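Local structure of polyketide synthase PksL (Bacillus subtilis, 5E1V) at residues 225-230 against 261-266; 233-238 against 253-258. The protein is a bacillaene polyketide synthase whose dehydratase domain probably removes water from beta-hydroxyacyl intermediates to leave a double bond. All blocks are in the same frame, centred on the assembly; numbering follows the deposited sequence.

In the fold
Both contacts lie close together in one half of the dehydratase domain, with centres about 8 Å apart. Contact 2 is nested within the chain loop that contact 1 closes. It is the more buried of the two: a regular antiparallel hairpin between strands 232-245 and 248-256, with a charged cluster on one face and mainly apolar groups, with Thr-235, on the other. Contact 1 is partly buried and largely apolar. It sets the end of strand 215-225 and the following loop against the start of strand 262-273, with one firm backbone hydrogen bond. Strand 262-273 joins the two: Val-263 bonds to Phe-255 through the backbone, and Lys-262 pairs with Glu-254.

Contact 1 (225-230 against 261-266); sequences ASALLQ and EKVAEL
The flat group at the centre of this contact is the carbonyl of Val-263. Ser-226 N donates a hydrogen bond to Val-263 O at 2.9 Å, tilted 19° from the carbonyl plane. Another flat group, the Glu-265 carboxylate, forms a salt bridge with Lys-262 of its own segment: NZ lies 2.7 Å from Glu-265 OE1 and 47° out of the carboxylate plane. Lys-262 NZ also pairs with Glu-254.

Ala-225 CA also lies 3.2 Å from Val-263 O, a CA-H...O contact. Ser-226 OG sits between its backbone N and carbonyl carbon (chi1 64°). This turns the hydroxyl back beside Val-263, 3.8 Å from Val-263 CB. Its bond to Val-263 O is weak and unsettled at most.

The remaining contacts are apolar. Ala-225 CB meets Ala-264 CB at 3.8 Å, methyl against methyl, in a non-hydrogen-bonded antiparallel pair. Leu-229 reaches across with both ends of its fork. CD2 touches Val-263 CG2 at 3.8 Å, and CD1 rests on the Ala-264 methyl at 4.1 Å. Phe-188 packs on Ala-225, and Phe-255 packs on Leu-229.

The single residue Phe-255 on strand 248-256 is matched by two here, Val-263 and Ala-264: a classic beta bulge. It lies where strand 262-273 begins, between strands 215-225 and 248-256, in an antiparallel sheet consistent with the hotdog fold of polyketide synthase dehydratases.

Contact 2 (233-238 against 253-258); sequences CMTRIK and LEFFNA
Arg-236 and Lys-238 form a salt-bridge network with the carboxylate of Glu-254. The Arg-236 chain is extended until it bends at chi3 (66°), which brings its guanidinium side-on to the acid. NE bonds to Glu-254 OE2 at 3.2 Å and NH2 to Glu-254 OE1 at 3.0 Å. Both oxygens lie close to the guanidinium plane, but the carboxylate is turned 52° from it. Arg-236 NH2 also forms a salt bridge to Glu-121. Lys-238 bends only at its last torsion (chi4 73°). Its NZ meets Glu-254 OE2 at 2.6 Å on the syn side, from the opposite face of the carboxylate to Arg-236 NE. A water links Lys-238 N to Glu-254 OE2. Phe-256 CZ lies over one guanidinium face toward the rim, 4.0 Å from Arg-236 NH2, and Lys-238 CE lies over the other, also toward the rim.

Thr-235, Phe-255 and Cys-233 share the other face of the hairpin. Cys-233 SG meets the Phe-255 ring at its edge, 4.1 Å from CD2. Thr-235 lies alongside Phe-255 and bonds through OG1 to Ser-196. Ile-237 CG1 packs on Leu-253 CD2 at 3.6 Å. Four backbone bonds hold the Met-234/Phe-256 and Arg-236/Glu-254 pairs.

Were Glu-254 replaced by an alanine, Lys-238 and Lys-262 would probably lose their shared acid and Arg-236 NE its carboxylate partner, with Glu-121 still pairing to NH2. Ringed by three basic groups, the buried Glu-254 is probably kept ionised.

Contact 1 (225-230 against 261-266)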
loop_
_atom_site.group_PDB
_atom_site.type_symbol
_atom_site.label_atom_id
_atom_site.label_comp_id
_atom_site.label_asym_id
_atom_site.label_seq_id
_atom_site.Cartn_x
_atom_site.Cartn_y
_atom_site.Cartn_z
ATOM N N ALA A 225 11.934 -1.711 -5.391
ATOM C CA ALA A 225 12.442 -0.595 -4.597
ATOM C C ALA A 225 13.981 -0.698 -4.394
ATOM O O ALA A 225 14.520 -1.778 -4.103
ATOM C CB ALA A 225 11.731 -0.557 -3.239
ATOM N N SER A 226 14.648 0.414 -4.675
ATOM C CA SER A 226 16.096 0.604 -4.451
ATOM C C SER A 226 16.373 1.253 -3.076
ATOM O O SER A 226 17.495 1.329 -2.657
ATOM C CB SER A 226 16.703 1.493 -5.578
ATOM O OG SER A 226 16.171 2.827 -5.602
ATOM N N ALA A 227 15.350 1.766 -2.390
ATOM C CA ALA A 227 15.541 2.393 -1.077
ATOM C C ALA A 227 14.198 2.348 -0.307
ATOM O O ALA A 227 13.113 2.148 -0.854
ATOM C CB ALA A 227 16.048 3.825 -1.194
ATOM N N LEU A 228 14.310 2.426 0.994
ATOM C CA LEU A 228 13.139 2.415 1.859
ATOM C C LEU A 228 12.294 3.659 1.716
ATOM O O LEU A 228 12.792 4.766 1.383
ATOM C CB LEU A 228 13.643 2.312 3.299
ATOM C CG LEU A 228 14.499 1.124 3.710
ATOM C CD1 LEU A 228 14.524 0.967 5.266
ATOM C CD2 LEU A 228 14.024 -0.225 3.140
ATOM N N LEU A 229 11.000 3.547 2.012
ATOM C CA LEU A 229 10.139 4.696 2.107
ATOM C C LEU A 229 9.571 4.778 3.502
ATOM O O LEU A 229 8.660 4.062 3.815
ATOM C CB LEU A 229 8.985 4.587 1.106
ATOM C CG LEU A 229 9.482 4.480 -0.311
ATOM C CD1 LEU A 229 8.354 3.938 -1.226
ATOM C CD2 LEU A 229 9.903 5.826 -0.769
ATOM N N GLN A 230 10.103 5.685 4.322
ATOM C CA GLN A 230 9.814 5.671 5.760
ATOM C C GLN A 230 9.042 6.867 6.283
ATOM O O GLN A 230 8.025 6.691 6.949
ATOM C CB GLN A 230 11.102 5.568 6.531
ATOM C CG GLN A 230 12.006 4.424 6.091
ATOM C CD GLN A 230 13.215 4.259 6.923
ATOM O OE1 GLN A 230 14.241 4.804 6.601
ATOM N NE2 GLN A 230 13.155 3.403 7.925
ATOM N N GLU A 261 14.935 11.645 -6.760
ATOM C CA GLU A 261 15.381 10.434 -7.424
ATOM C C GLU A 261 14.287 9.356 -7.362
ATOM O O GLU A 261 13.626 9.226 -6.340
ATOM C CB GLU A 261 16.652 9.911 -6.818
ATOM C CG GLU A 261 17.818 10.899 -6.852
ATOM C CD GLU A 261 18.808 10.683 -5.734
ATOM O OE1 GLU A 261 18.434 10.068 -4.734
ATOM O OE2 GLU A 261 19.967 11.179 -5.810
ATOM N N LYS A 262 14.050 8.658 -8.463
ATOM C CA LYS A 262 13.071 7.512 -8.438
ATOM C C LYS A 262 13.656 6.381 -7.612
ATOM O O LYS A 262 14.800 5.962 -7.841
ATOM C CB LYS A 262 12.715 7.015 -9.819
ATOM C CG LYS A 262 11.654 5.910 -9.805
ATOM C CD LYS A 262 10.958 5.766 -11.154
ATOM C CE LYS A 262 9.963 4.606 -11.167
ATOM N NZ LYS A 262 9.321 4.570 -12.506
ATOM N N VAL A 263 12.905 5.921 -6.608
ATOM C CA VAL A 263 13.340 4.811 -5.733
ATOM C C VAL A 263 12.418 3.576 -5.637
ATOM O O VAL A 263 12.830 2.574 -5.105
ATOM C CB VAL A 263 13.600 5.280 -4.323
ATOM C CG1 VAL A 263 14.729 6.280 -4.396
ATOM C CG2 VAL A 263 12.346 5.912 -3.664
ATOM N N ALA A 264 11.196 3.682 -6.129
ATOM C CA ALA A 264 10.323 2.567 -6.146
ATOM C C ALA A 264 9.214 2.690 -7.180
ATOM O O ALA A 264 8.850 3.741 -7.672
ATOM C CB ALA A 264 9.746 2.259 -4.731
ATOM N N GLU A 265 8.611 1.570 -7.486
ATOM C CA GLU A 265 7.426 1.609 -8.317
ATOM C C GLU A 265 6.504 0.465 -8.025
ATOM O O GLU A 265 6.934 -0.682 -7.996
ATOM C CB GLU A 265 7.795 1.541 -9.805
ATOM C CG GLU A 265 6.589 1.627 -10.751
ATOM C CD GLU A 265 7.041 1.743 -12.210
ATOM O OE1 GLU A 265 7.248 2.868 -12.684
ATOM O OE2 GLU A 265 7.254 0.724 -12.850
ATOM N N LEU A 266 5.220 0.792 -7.859
ATOM C CA LEU A 266 4.149 -0.231 -7.815
ATOM C C LEU A 266 3.463 -0.264 -9.134
ATOM O O LEU A 266 2.661 0.646 -9.433
ATOM C CB LEU A 266 3.099 0.066 -6.718
ATOM C CG LEU A 266 2.115 -1.013 -6.334
ATOM C CD1 LEU A 266 2.724 -2.249 -5.750
ATOM C CD2 LEU A 266 1.146 -0.497 -5.344
#

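Contact 2 (233-238 against 253-258)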
loop_
_atom_site.group_PDB
_atom_site.type_symbol
_atom_site.label_atom_id
_atom_site.label_comp_id
_atom_site.label_asym_id
_atom_site.label_seq_id
_atom_site.Cartn_x
_atom_site.Cartn_y
_atom_site.Cartn_z
ATOM N N CYS A 233 7.566 10.855 0.834
ATOM C CA CYS A 233 7.963 10.579 -0.498
ATOM C C CYS A 233 7.248 11.522 -1.404
ATOM O O CYS A 233 6.268 12.215 -0.989
ATOM C CB CYS A 233 7.619 9.118 -0.853
ATOM S SG CYS A 233 5.866 8.733 -0.718
ATOM N N MET A 234 7.711 11.523 -2.661
ATOM C CA MET A 234 7.019 12.184 -3.709
ATOM C C MET A 234 6.495 11.122 -4.667
ATOM O O MET A 234 7.262 10.418 -5.291
ATOM C CB MET A 234 7.963 13.169 -4.413
ATOM C CG MET A 234 8.492 14.287 -3.492
ATOM S SD MET A 234 7.251 15.600 -3.417
ATOM C CE MET A 234 7.994 16.726 -2.233
ATOM N N THR A 235 5.188 11.002 -4.762
ATOM C CA THR A 235 4.586 10.002 -5.665
ATOM C C THR A 235 3.975 10.587 -6.942
ATOM O O THR A 235 3.021 11.403 -6.907
ATOM C CB THR A 235 3.487 9.188 -4.989
ATOM O OG1 THR A 235 4.012 8.636 -3.788
ATOM C CG2 THR A 235 2.956 8.109 -5.943
ATOM N N ARG A 236 4.409 10.051 -8.075
ATOM C CA ARG A 236 3.860 10.522 -9.330
ATOM C C ARG A 236 2.982 9.463 -9.900
ATOM O O ARG A 236 3.318 8.272 -9.869
ATOM C CB ARG A 236 4.967 10.829 -10.334
ATOM C CG ARG A 236 4.377 11.286 -11.679
ATOM C CD ARG A 236 5.444 11.556 -12.691
ATOM N NE ARG A 236 6.169 10.361 -13.084
ATOM C CZ ARG A 236 7.369 10.416 -13.656
ATOM N NH1 ARG A 236 7.910 11.599 -13.939
ATOM N NH2 ARG A 236 8.011 9.319 -13.992
ATOM N N ILE A 237 1.833 9.894 -10.390
ATOM C CA ILE A 237 0.945 9.035 -11.071
ATOM C C ILE A 237 0.681 9.715 -12.415
ATOM O O ILE A 237 0.191 10.858 -12.441
ATOM C CB ILE A 237 -0.366 8.859 -10.292
ATOM C CG1 ILE A 237 -0.041 8.321 -8.875
ATOM C CG2 ILE A 237 -1.286 7.915 -11.056
ATOM C CD1 ILE A 237 -0.958 8.763 -7.795
ATOM N N LYS A 238 0.998 9.005 -13.487
ATOM C CA LYS A 238 0.772 9.498 -14.841
ATOM C C LYS A 238 -0.595 9.116 -15.339
ATOM O O LYS A 238 -1.070 7.949 -15.200
ATOM C CB LYS A 238 1.849 8.955 -15.792
ATOM C CG LYS A 238 3.293 9.338 -15.496
ATOM C CD LYS A 238 4.145 8.988 -16.731
ATOM C CE LYS A 238 5.618 8.775 -16.438
ATOM N NZ LYS A 238 5.903 7.487 -15.713
ATOM N N LEU A 253 2.066 3.525 -9.534
ATOM C CA LEU A 253 2.560 4.488 -8.554
ATOM C C LEU A 253 4.079 4.571 -8.617
ATOM O O LEU A 253 4.751 3.562 -8.485
ATOM C CB LEU A 253 2.108 4.078 -7.092
ATOM C CG LEU A 253 0.622 3.931 -6.746
ATOM C CD1 LEU A 253 0.362 3.482 -5.271
ATOM C CD2 LEU A 253 -0.206 5.168 -7.150
ATOM N N GLU A 254 4.645 5.776 -8.797
ATOM C CA GLU A 254 6.098 5.900 -8.927
ATOM C C GLU A 254 6.604 6.668 -7.730
ATOM O O GLU A 254 6.160 7.761 -7.518
ATOM C CB GLU A 254 6.461 6.616 -10.243
ATOM C CG GLU A 254 5.952 5.860 -11.441
ATOM C CD GLU A 254 6.264 6.598 -12.716
ATOM O OE1 GLU A 254 7.445 6.502 -13.180
ATOM O OE2 GLU A 254 5.333 7.307 -13.173
ATOM N N PHE A 255 7.507 6.098 -6.955
ATOM C CA PHE A 255 7.987 6.734 -5.759
ATOM C C PHE A 255 9.345 7.407 -5.907
ATOM O O PHE A 255 10.310 6.810 -6.328
ATOM C CB PHE A 255 7.943 5.792 -4.579
ATOM C CG PHE A 255 6.596 5.163 -4.379
ATOM C CD1 PHE A 255 6.272 3.965 -5.048
ATOM C CD2 PHE A 255 5.687 5.692 -3.517
ATOM C CE1 PHE A 255 5.052 3.352 -4.850
ATOM C CE2 PHE A 255 4.452 5.097 -3.362
ATOM C CZ PHE A 255 4.146 3.924 -3.991
ATOM N N PHE A 256 9.399 8.667 -5.464
ATOM C CA PHE A 256 10.630 9.440 -5.442
ATOM C C PHE A 256 11.013 9.991 -4.066
ATOM O O PHE A 256 10.140 10.429 -3.298
ATOM C CB PHE A 256 10.447 10.642 -6.393
ATOM C CG PHE A 256 10.217 10.261 -7.809
ATOM C CD1 PHE A 256 8.959 9.975 -8.260
ATOM C CD2 PHE A 256 11.262 10.212 -8.699
ATOM C CE1 PHE A 256 8.736 9.602 -9.548
ATOM C CE2 PHE A 256 11.051 9.867 -10.007
ATOM C CZ PHE A 256 9.774 9.565 -10.435
ATOM N N ASN A 257 12.318 10.022 -3.773
ATOM C CA ASN A 257 12.781 10.640 -2.525
ATOM C C ASN A 257 12.708 12.188 -2.585
ATOM O O ASN A 257 12.404 12.784 -3.617
ATOM C CB ASN A 257 14.129 10.065 -2.025
ATOM C CG ASN A 257 15.306 10.374 -2.951
ATOM O OD1 ASN A 257 15.207 11.272 -3.797
ATOM N ND2 ASN A 257 16.372 9.558 -2.870
ATOM N N ALA A 258 12.955 12.833 -1.464
ATOM C CA ALA A 258 12.790 14.284 -1.380
ATOM C C ALA A 258 13.786 14.999 -2.319
ATOM O O ALA A 258 13.526 16.112 -2.790
ATOM C CB ALA A 258 12.974 14.728 0.076
HETATM O O HOH W 1 2.622 6.601 -13.086
#